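Rhamnosidase B (Bacillus sp., PDB 2OKX) probably releases terminal alpha-L-rhamnose from glycosides by hydrolysis with inversion, as an alpha-L-rhamnosidase of glycoside hydrolase family 78. Local coordinates at residues L260-D274 and Y290-D304. Sequence-based numbering, arbitrary orientation.
Sequences LGFPTGVRGSGVWVD and YSLNLAAGEHLVLVD
Y290 pairs with L260 across antiparallel strands through two backbone hydrogen bonds; chi1 of -68°, CG anti to the carbonyl carbon, carries the Y290 ring between the two sheets. V271 lays CB over one ring face, 4.3 Å from the Y290 centroid, and F262 meets it rim to rim, planes at 83°. A phenol suits this buried place because its hydroxyl still finds polar partners, R288 and a water that accepts from V271 N. A leucine here would probably leave V271 without its aromatic face and the water without its phenol. Branched L292 wedges CD1 against L260 CG (3.7 Å) and V273 CG2 (3.9 Å). Compact, beta-branched V301 brings CG1 tip to tip with L260 CD1 (4.2 Å). L302 exchanges two nearly straight backbone hydrogen bonds with W272, its aliphatic chain packing on A247. V303, equally compact, sets CG2 against F262 CZ (3.9 Å). Short D304, CG anti to the backbone N (chi1 -175°), accepts S269 OG on the anti lone pair of OD1 (2.5 Å), which Y364 shares; OD2 hydrogen-bonds T306. The strands form a beta-sandwich in the D2 region: 290-294 edges one sheet beside 256-262, whereas 297-304 lies between 271-273 and 240-252 in the other.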
ATOM      1  N   LEU A 260      -1.078 -11.187  30.377  1.00 26.13           N
ATOM      2  CA  LEU A 260      -0.395 -10.182  29.576  1.00 26.24           C
ATOM      3  C   LEU A 260      -0.635 -10.592  28.135  1.00 26.50           C
ATOM      4  O   LEU A 260      -0.406 -11.746  27.772  1.00 25.73           O
ATOM      5  CB  LEU A 260       1.109 -10.174  29.860  1.00 26.92           C
ATOM      6  CG  LEU A 260       1.559  -9.940  31.304  1.00 28.02           C
ATOM      7  CD1 LEU A 260       3.085  -9.925  31.349  1.00 27.27           C
ATOM      8  CD2 LEU A 260       0.993  -8.622  31.829  1.00 26.77           C
ATOM      9  N   GLY A 261      -1.107  -9.652  27.324  1.00 26.27           N
ATOM     10  CA  GLY A 261      -1.375  -9.949  25.930  1.00 24.79           C
ATOM     11  C   GLY A 261      -0.517  -9.141  24.980  1.00 24.45           C
ATOM     12  O   GLY A 261      -0.266  -7.956  25.199  1.00 24.47           O
ATOM     13  N   PHE A 262      -0.065  -9.793  23.917  1.00 25.33           N
ATOM     14  CA  PHE A 262       0.762  -9.146  22.911  1.00 22.83           C
ATOM     15  C   PHE A 262       0.159  -9.445  21.542  1.00 23.99           C
ATOM     16  O   PHE A 262       0.527 -10.419  20.884  1.00 22.38           O
ATOM     17  CB  PHE A 262       2.195  -9.669  23.010  1.00 22.20           C
ATOM     18  CG  PHE A 262       2.885  -9.275  24.287  1.00 22.37           C
ATOM     19  CD1 PHE A 262       3.489  -8.028  24.408  1.00 22.94           C
ATOM     20  CD2 PHE A 262       2.879 -10.126  25.386  1.00 22.63           C
ATOM     21  CE1 PHE A 262       4.081  -7.630  25.613  1.00 23.28           C
ATOM     22  CE2 PHE A 262       3.465  -9.741  26.596  1.00 24.31           C
ATOM     23  CZ  PHE A 262       4.066  -8.490  26.707  1.00 22.86           C
ATOM     24  N   PRO A 263      -0.794  -8.603  21.108  1.00 23.61           N
ATOM     25  CA  PRO A 263      -1.483  -8.740  19.823  1.00 25.76           C
ATOM     26  C   PRO A 263      -0.530  -8.982  18.661  1.00 27.08           C
ATOM     27  O   PRO A 263      -0.838  -9.747  17.745  1.00 28.70           O
ATOM     28  CB  PRO A 263      -2.220  -7.412  19.688  1.00 24.22           C
ATOM     29  CG  PRO A 263      -2.532  -7.070  21.108  1.00 25.58           C
ATOM     30  CD  PRO A 263      -1.226  -7.375  21.798  1.00 22.62           C
ATOM     31  N   THR A 264       0.624  -8.327  18.704  1.00 27.21           N
ATOM     32  CA  THR A 264       1.612  -8.464  17.645  1.00 29.44           C
ATOM     33  C   THR A 264       2.890  -9.158  18.104  1.00 28.80           C
ATOM     34  O   THR A 264       3.912  -9.106  17.422  1.00 28.87           O
ATOM     35  CB  THR A 264       1.950  -7.084  17.034  1.00 30.92           C
ATOM     36  OG1 THR A 264       2.273  -6.150  18.073  1.00 33.74           O
ATOM     37  CG2 THR A 264       0.762  -6.558  16.259  1.00 30.49           C
ATOM     38  N   GLY A 265       2.819  -9.807  19.266  1.00 27.43           N
ATOM     39  CA  GLY A 265       3.964 -10.532  19.797  1.00 26.00           C
ATOM     40  C   GLY A 265       4.975  -9.709  20.574  1.00 24.37           C
ATOM     41  O   GLY A 265       4.850  -8.489  20.687  1.00 25.30           O
ATOM     42  N   VAL A 266       5.983 -10.389  21.111  1.00 24.39           N
ATOM     43  CA  VAL A 266       7.048  -9.744  21.875  1.00 24.55           C
ATOM     44  C   VAL A 266       8.236  -9.472  20.955  1.00 25.57           C
ATOM     45  O   VAL A 266       8.849 -10.403  20.434  1.00 25.15           O
ATOM     46  CB  VAL A 266       7.520 -10.642  23.038  1.00 24.54           C
ATOM     47  CG1 VAL A 266       8.632  -9.954  23.806  1.00 24.23           C
ATOM     48  CG2 VAL A 266       6.350 -10.956  23.960  1.00 25.73           C
ATOM     49  N   ARG A 267       8.557  -8.195  20.769  1.00 26.98           N
ATOM     50  CA  ARG A 267       9.659  -7.779  19.904  1.00 29.33           C
ATOM     51  C   ARG A 267      11.012  -8.344  20.286  1.00 28.56           C
ATOM     52  O   ARG A 267      11.778  -8.773  19.421  1.00 28.22           O
ATOM     53  CB  ARG A 267       9.771  -6.253  19.882  1.00 30.07           C
ATOM     54  CG  ARG A 267       8.842  -5.590  18.911  1.00 33.92           C
ATOM     55  CD  ARG A 267       9.005  -4.086  18.908  1.00 33.18           C
ATOM     56  NE  ARG A 267       8.194  -3.508  17.844  1.00 37.55           N
ATOM     57  CZ  ARG A 267       8.503  -3.573  16.554  1.00 37.31           C
ATOM     58  NH1 ARG A 267       9.614  -4.182  16.159  1.00 37.40           N
ATOM     59  NH2 ARG A 267       7.686  -3.051  15.654  1.00 40.48           N
ATOM     60  N   GLY A 268      11.306  -8.333  21.582  1.00 28.08           N
ATOM     61  CA  GLY A 268      12.591  -8.813  22.054  1.00 27.25           C
ATOM     62  C   GLY A 268      12.670 -10.256  22.502  1.00 27.82           C
ATOM     63  O   GLY A 268      11.825 -11.079  22.159  1.00 28.45           O
ATOM     64  N   SER A 269      13.697 -10.547  23.295  1.00 28.08           N
ATOM     65  CA  SER A 269      13.962 -11.890  23.796  1.00 28.23           C
ATOM     66  C   SER A 269      12.950 -12.454  24.788  1.00 28.81           C
ATOM     67  O   SER A 269      12.912 -13.666  25.002  1.00 29.90           O
ATOM     68  CB  SER A 269      15.352 -11.938  24.431  1.00 28.93           C
ATOM     69  OG  SER A 269      15.415 -11.096  25.570  1.00 28.95           O
ATOM     70  N   GLY A 270      12.143 -11.598  25.408  1.00 27.39           N
ATOM     71  CA  GLY A 270      11.172 -12.119  26.351  1.00 25.26           C
ATOM     72  C   GLY A 270      10.538 -11.125  27.304  1.00 24.90           C
ATOM     73  O   GLY A 270      10.689  -9.909  27.165  1.00 24.43           O
ATOM     74  N   VAL A 271       9.819 -11.669  28.280  1.00 25.39           N
ATOM     75  CA  VAL A 271       9.127 -10.879  29.287  1.00 24.41           C
ATOM     76  C   VAL A 271       9.569 -11.324  30.680  1.00 26.21           C
ATOM     77  O   VAL A 271       9.649 -12.523  30.966  1.00 26.28           O
ATOM     78  CB  VAL A 271       7.594 -11.062  29.176  1.00 24.15           C
ATOM     79  CG1 VAL A 271       6.894 -10.323  30.312  1.00 24.97           C
ATOM     80  CG2 VAL A 271       7.098 -10.546  27.823  1.00 21.35           C
ATOM     81  N   TRP A 272       9.858 -10.348  31.533  1.00 25.62           N
ATOM     82  CA  TRP A 272      10.281 -10.609  32.903  1.00 27.00           C
ATOM     83  C   TRP A 272       9.282  -9.994  33.882  1.00 27.06           C
ATOM     84  O   TRP A 272       8.776  -8.892  33.660  1.00 26.36           O
ATOM     85  CB  TRP A 272      11.667 -10.001  33.156  1.00 27.50           C
ATOM     86  CG  TRP A 272      12.818 -10.799  32.603  1.00 30.74           C
ATOM     87  CD1 TRP A 272      13.637 -11.644  33.297  1.00 30.23           C
ATOM     88  CD2 TRP A 272      13.277 -10.823  31.244  1.00 32.05           C
ATOM     89  NE1 TRP A 272      14.578 -12.191  32.457  1.00 32.04           N
ATOM     90  CE2 TRP A 272      14.380 -11.704  31.191  1.00 32.78           C
ATOM     91  CE3 TRP A 272      12.865 -10.185  30.067  1.00 31.96           C
ATOM     92  CZ2 TRP A 272      15.078 -11.966  30.006  1.00 33.17           C
ATOM     93  CZ3 TRP A 272      13.558 -10.445  28.887  1.00 33.58           C
ATOM     94  CH2 TRP A 272      14.653 -11.329  28.867  1.00 33.55           C
ATOM     95  N   VAL A 273       9.004 -10.716  34.963  1.00 26.93           N
ATOM     96  CA  VAL A 273       8.092 -10.244  36.001  1.00 28.48           C
ATOM     97  C   VAL A 273       8.802 -10.453  37.336  1.00 29.33           C
ATOM     98  O   VAL A 273       9.138 -11.581  37.697  1.00 27.02           O
ATOM     99  CB  VAL A 273       6.765 -11.033  35.993  1.00 28.23           C
ATOM    100  CG1 VAL A 273       5.889 -10.596  37.159  1.00 30.62           C
ATOM    101  CG2 VAL A 273       6.033 -10.797  34.674  1.00 28.54           C
ATOM    102  N   ASP A 274       9.034  -9.359  38.057  1.00 29.41           N
ATOM    103  CA  ASP A 274       9.727  -9.430  39.338  1.00 31.50           C
ATOM    104  C   ASP A 274      11.113 -10.045  39.134  1.00 32.82           C
ATOM    105  O   ASP A 274      11.600 -10.796  39.974  1.00 33.84           O
ATOM    106  CB  ASP A 274       8.931 -10.275  40.342  1.00 30.79           C
ATOM    107  CG  ASP A 274       7.562  -9.691  40.645  1.00 30.17           C
ATOM    108  OD1 ASP A 274       7.453  -8.453  40.764  1.00 32.95           O
ATOM    109  OD2 ASP A 274       6.596 -10.469  40.779  1.00 30.74           O
ATOM    110  N   TYR A 290       0.656 -14.326  28.202  1.00 25.43           N
ATOM    111  CA  TYR A 290       1.297 -14.910  29.375  1.00 26.77           C
ATOM    112  C   TYR A 290       0.300 -14.936  30.522  1.00 27.39           C
ATOM    113  O   TYR A 290      -0.461 -13.985  30.712  1.00 26.97           O
ATOM    114  CB  TYR A 290       2.511 -14.087  29.818  1.00 25.80           C
ATOM    115  CG  TYR A 290       3.688 -14.093  28.872  1.00 25.31           C
ATOM    116  CD1 TYR A 290       3.695 -13.303  27.722  1.00 26.25           C
ATOM    117  CD2 TYR A 290       4.817 -14.861  29.151  1.00 26.29           C
ATOM    118  CE1 TYR A 290       4.810 -13.275  26.876  1.00 26.80           C
ATOM    119  CE2 TYR A 290       5.928 -14.841  28.317  1.00 26.02           C
ATOM    120  CZ  TYR A 290       5.923 -14.049  27.184  1.00 26.11           C
ATOM    121  OH  TYR A 290       7.038 -14.030  26.374  1.00 25.40           O
ATOM    122  N   SER A 291       0.314 -16.023  31.283  1.00 29.26           N
ATOM    123  CA  SER A 291      -0.568 -16.167  32.432  1.00 30.09           C
ATOM    124  C   SER A 291       0.284 -15.940  33.675  1.00 30.49           C
ATOM    125  O   SER A 291       1.322 -16.580  33.844  1.00 30.49           O
ATOM    126  CB  SER A 291      -1.177 -17.572  32.467  1.00 31.42           C
ATOM    127  OG  SER A 291      -2.121 -17.686  33.519  1.00 32.18           O
ATOM    128  N   LEU A 292      -0.144 -15.023  34.536  1.00 30.82           N
ATOM    129  CA  LEU A 292       0.607 -14.723  35.750  1.00 32.01           C
ATOM    130  C   LEU A 292      -0.242 -14.963  36.990  1.00 33.48           C
ATOM    131  O   LEU A 292      -1.295 -14.355  37.154  1.00 34.10           O
ATOM    132  CB  LEU A 292       1.074 -13.264  35.739  1.00 29.09           C
ATOM    133  CG  LEU A 292       1.755 -12.734  34.474  1.00 28.82           C
ATOM    134  CD1 LEU A 292       2.120 -11.272  34.670  1.00 26.91           C
ATOM    135  CD2 LEU A 292       2.993 -13.557  34.161  1.00 29.59           C
ATOM    136  N   ASN A 293       0.222 -15.853  37.858  1.00 35.66           N
ATOM    137  CA  ASN A 293      -0.481 -16.157  39.099  1.00 37.94           C
ATOM    138  C   ASN A 293       0.223 -15.334  40.173  1.00 37.58           C
ATOM    139  O   ASN A 293       1.168 -15.799  40.809  1.00 37.66           O
ATOM    140  CB  ASN A 293      -0.377 -17.653  39.402  1.00 40.37           C
ATOM    141  CG  ASN A 293      -1.215 -18.065  40.593  1.00 44.63           C
ATOM    142  OD1 ASN A 293      -2.380 -17.677  40.716  1.00 46.70           O
ATOM    143  ND2 ASN A 293      -0.630 -18.869  41.476  1.00 45.74           N
ATOM    144  N   LEU A 294      -0.244 -14.104  40.359  1.00 36.91           N
ATOM    145  CA  LEU A 294       0.364 -13.183  41.308  1.00 38.06           C
ATOM    146  C   LEU A 294      -0.356 -13.045  42.643  1.00 39.84           C
ATOM    147  O   LEU A 294      -1.511 -13.445  42.796  1.00 40.64           O
ATOM    148  CB  LEU A 294       0.472 -11.798  40.666  1.00 36.30           C
ATOM    149  CG  LEU A 294       1.081 -11.739  39.263  1.00 34.59           C
ATOM    150  CD1 LEU A 294       0.985 -10.322  38.725  1.00 34.93           C
ATOM    151  CD2 LEU A 294       2.526 -12.203  39.307  1.00 33.38           C
ATOM    152  N   ALA A 295       0.355 -12.468  43.607  1.00 39.79           N
ATOM    153  CA  ALA A 295      -0.183 -12.216  44.934  1.00 39.86           C
ATOM    154  C   ALA A 295      -0.385 -10.709  44.981  1.00 40.47           C
ATOM    155  O   ALA A 295       0.198  -9.983  44.174  1.00 39.34           O
ATOM    156  CB  ALA A 295       0.810 -12.647  46.000  1.00 40.77           C
ATOM    157  N   ALA A 296      -1.209 -10.236  45.910  1.00 40.35           N
ATOM    158  CA  ALA A 296      -1.464  -8.806  46.026  1.00 40.35           C
ATOM    159  C   ALA A 296      -0.149  -8.049  46.172  1.00 39.54           C
ATOM    160  O   ALA A 296       0.829  -8.588  46.685  1.00 38.20           O
ATOM    161  CB  ALA A 296      -2.365  -8.531  47.226  1.00 41.58           C
ATOM    162  N   GLY A 297      -0.126  -6.802  45.714  1.00 39.77           N
ATOM    163  CA  GLY A 297       1.085  -6.011  45.822  1.00 40.84           C
ATOM    164  C   GLY A 297       1.596  -5.467  44.502  1.00 41.76           C
ATOM    165  O   GLY A 297       0.899  -5.495  43.485  1.00 42.49           O
ATOM    166  N   GLU A 298       2.827  -4.971  44.520  1.00 40.44           N
ATOM    167  CA  GLU A 298       3.438  -4.407  43.330  1.00 40.01           C
ATOM    168  C   GLU A 298       4.356  -5.396  42.625  1.00 38.99           C
ATOM    169  O   GLU A 298       5.024  -6.206  43.268  1.00 38.33           O
ATOM    170  CB  GLU A 298       4.223  -3.149  43.697  1.00 40.53           C
ATOM    171  CG  GLU A 298       3.354  -2.021  44.214  1.00 42.24           C
ATOM    172  CD  GLU A 298       4.133  -0.742  44.442  1.00 43.75           C
ATOM    173  OE1 GLU A 298       3.498   0.288  44.751  1.00 45.82           O
ATOM    174  OE2 GLU A 298       5.376  -0.765  44.315  1.00 44.17           O
ATOM    175  N   HIS A 299       4.372  -5.328  41.297  1.00 37.30           N
ATOM    176  CA  HIS A 299       5.216  -6.202  40.489  1.00 36.10           C
ATOM    177  C   HIS A 299       5.802  -5.417  39.327  1.00 35.46           C
ATOM    178  O   HIS A 299       5.089  -4.678  38.644  1.00 36.36           O
ATOM    179  CB  HIS A 299       4.419  -7.384  39.937  1.00 36.31           C
ATOM    180  CG  HIS A 299       3.767  -8.225  40.989  1.00 35.57           C
ATOM    181  ND1 HIS A 299       2.576  -7.877  41.587  1.00 37.67           N
ATOM    182  CD2 HIS A 299       4.139  -9.402  41.545  1.00 34.60           C
ATOM    183  CE1 HIS A 299       2.239  -8.806  42.464  1.00 36.68           C
ATOM    184  NE2 HIS A 299       3.171  -9.742  42.459  1.00 37.47           N
ATOM    185  N   LEU A 300       7.102  -5.578  39.107  1.00 33.25           N
ATOM    186  CA  LEU A 300       7.775  -4.887  38.021  1.00 32.02           C
ATOM    187  C   LEU A 300       7.751  -5.783  36.792  1.00 31.55           C
ATOM    188  O   LEU A 300       8.258  -6.906  36.822  1.00 30.74           O
ATOM    189  CB  LEU A 300       9.223  -4.564  38.409  1.00 30.72           C
ATOM    190  CG  LEU A 300      10.110  -3.878  37.361  1.00 31.41           C
ATOM    191  CD1 LEU A 300       9.484  -2.569  36.911  1.00 28.93           C
ATOM    192  CD2 LEU A 300      11.490  -3.624  37.955  1.00 32.37           C
ATOM    193  N   VAL A 301       7.141  -5.290  35.720  1.00 30.70           N
ATOM    194  CA  VAL A 301       7.062  -6.050  34.478  1.00 29.46           C
ATOM    195  C   VAL A 301       8.036  -5.436  33.492  1.00 28.66           C
ATOM    196  O   VAL A 301       8.019  -4.227  33.257  1.00 29.95           O
ATOM    197  CB  VAL A 301       5.640  -6.011  33.885  1.00 30.16           C
ATOM    198  CG1 VAL A 301       5.587  -6.818  32.588  1.00 30.64           C
ATOM    199  CG2 VAL A 301       4.651  -6.571  34.890  1.00 27.37           C
ATOM    200  N   LEU A 302       8.896  -6.272  32.921  1.00 28.76           N
ATOM    201  CA  LEU A 302       9.892  -5.800  31.970  1.00 27.80           C
ATOM    202  C   LEU A 302       9.752  -6.577  30.664  1.00 25.55           C
ATOM    203  O   LEU A 302       9.849  -7.802  30.646  1.00 24.20           O
ATOM    204  CB  LEU A 302      11.296  -6.004  32.551  1.00 30.30           C
ATOM    205  CG  LEU A 302      12.375  -4.984  32.191  1.00 33.47           C
ATOM    206  CD1 LEU A 302      12.050  -3.658  32.849  1.00 34.68           C
ATOM    207  CD2 LEU A 302      13.734  -5.478  32.671  1.00 36.37           C
ATOM    208  N   VAL A 303       9.513  -5.859  29.573  1.00 24.77           N
ATOM    209  CA  VAL A 303       9.362  -6.489  28.266  1.00 23.30           C
ATOM    210  C   VAL A 303      10.536  -6.091  27.385  1.00 21.34           C
ATOM    211  O   VAL A 303      10.744  -4.909  27.120  1.00 22.81           O
ATOM    212  CB  VAL A 303       8.051  -6.043  27.573  1.00 23.55           C
ATOM    213  CG1 VAL A 303       7.919  -6.731  26.213  1.00 24.36           C
ATOM    214  CG2 VAL A 303       6.850  -6.371  28.457  1.00 19.84           C
ATOM    215  N   ASP A 304      11.314  -7.069  26.946  1.00 22.08           N
ATOM    216  CA  ASP A 304      12.453  -6.777  26.082  1.00 23.50           C
ATOM    217  C   ASP A 304      11.909  -6.446  24.699  1.00 23.27           C
ATOM    218  O   ASP A 304      11.182  -7.246  24.114  1.00 24.21           O
ATOM    219  CB  ASP A 304      13.387  -7.988  25.997  1.00 23.79           C
ATOM    220  CG  ASP A 304      14.654  -7.698  25.205  1.00 21.96           C
ATOM    221  OD1 ASP A 304      15.506  -8.600  25.109  1.00 24.17           O
ATOM    222  OD2 ASP A 304      14.799  -6.574  24.684  1.00 23.54           O
TER
HETATM  223  O   HOH W   1       9.302 -14.508  27.697  1.00 25.57           O
HETATM  224  O   HOH W   2       8.835  -6.562  41.747  1.00 37.71           O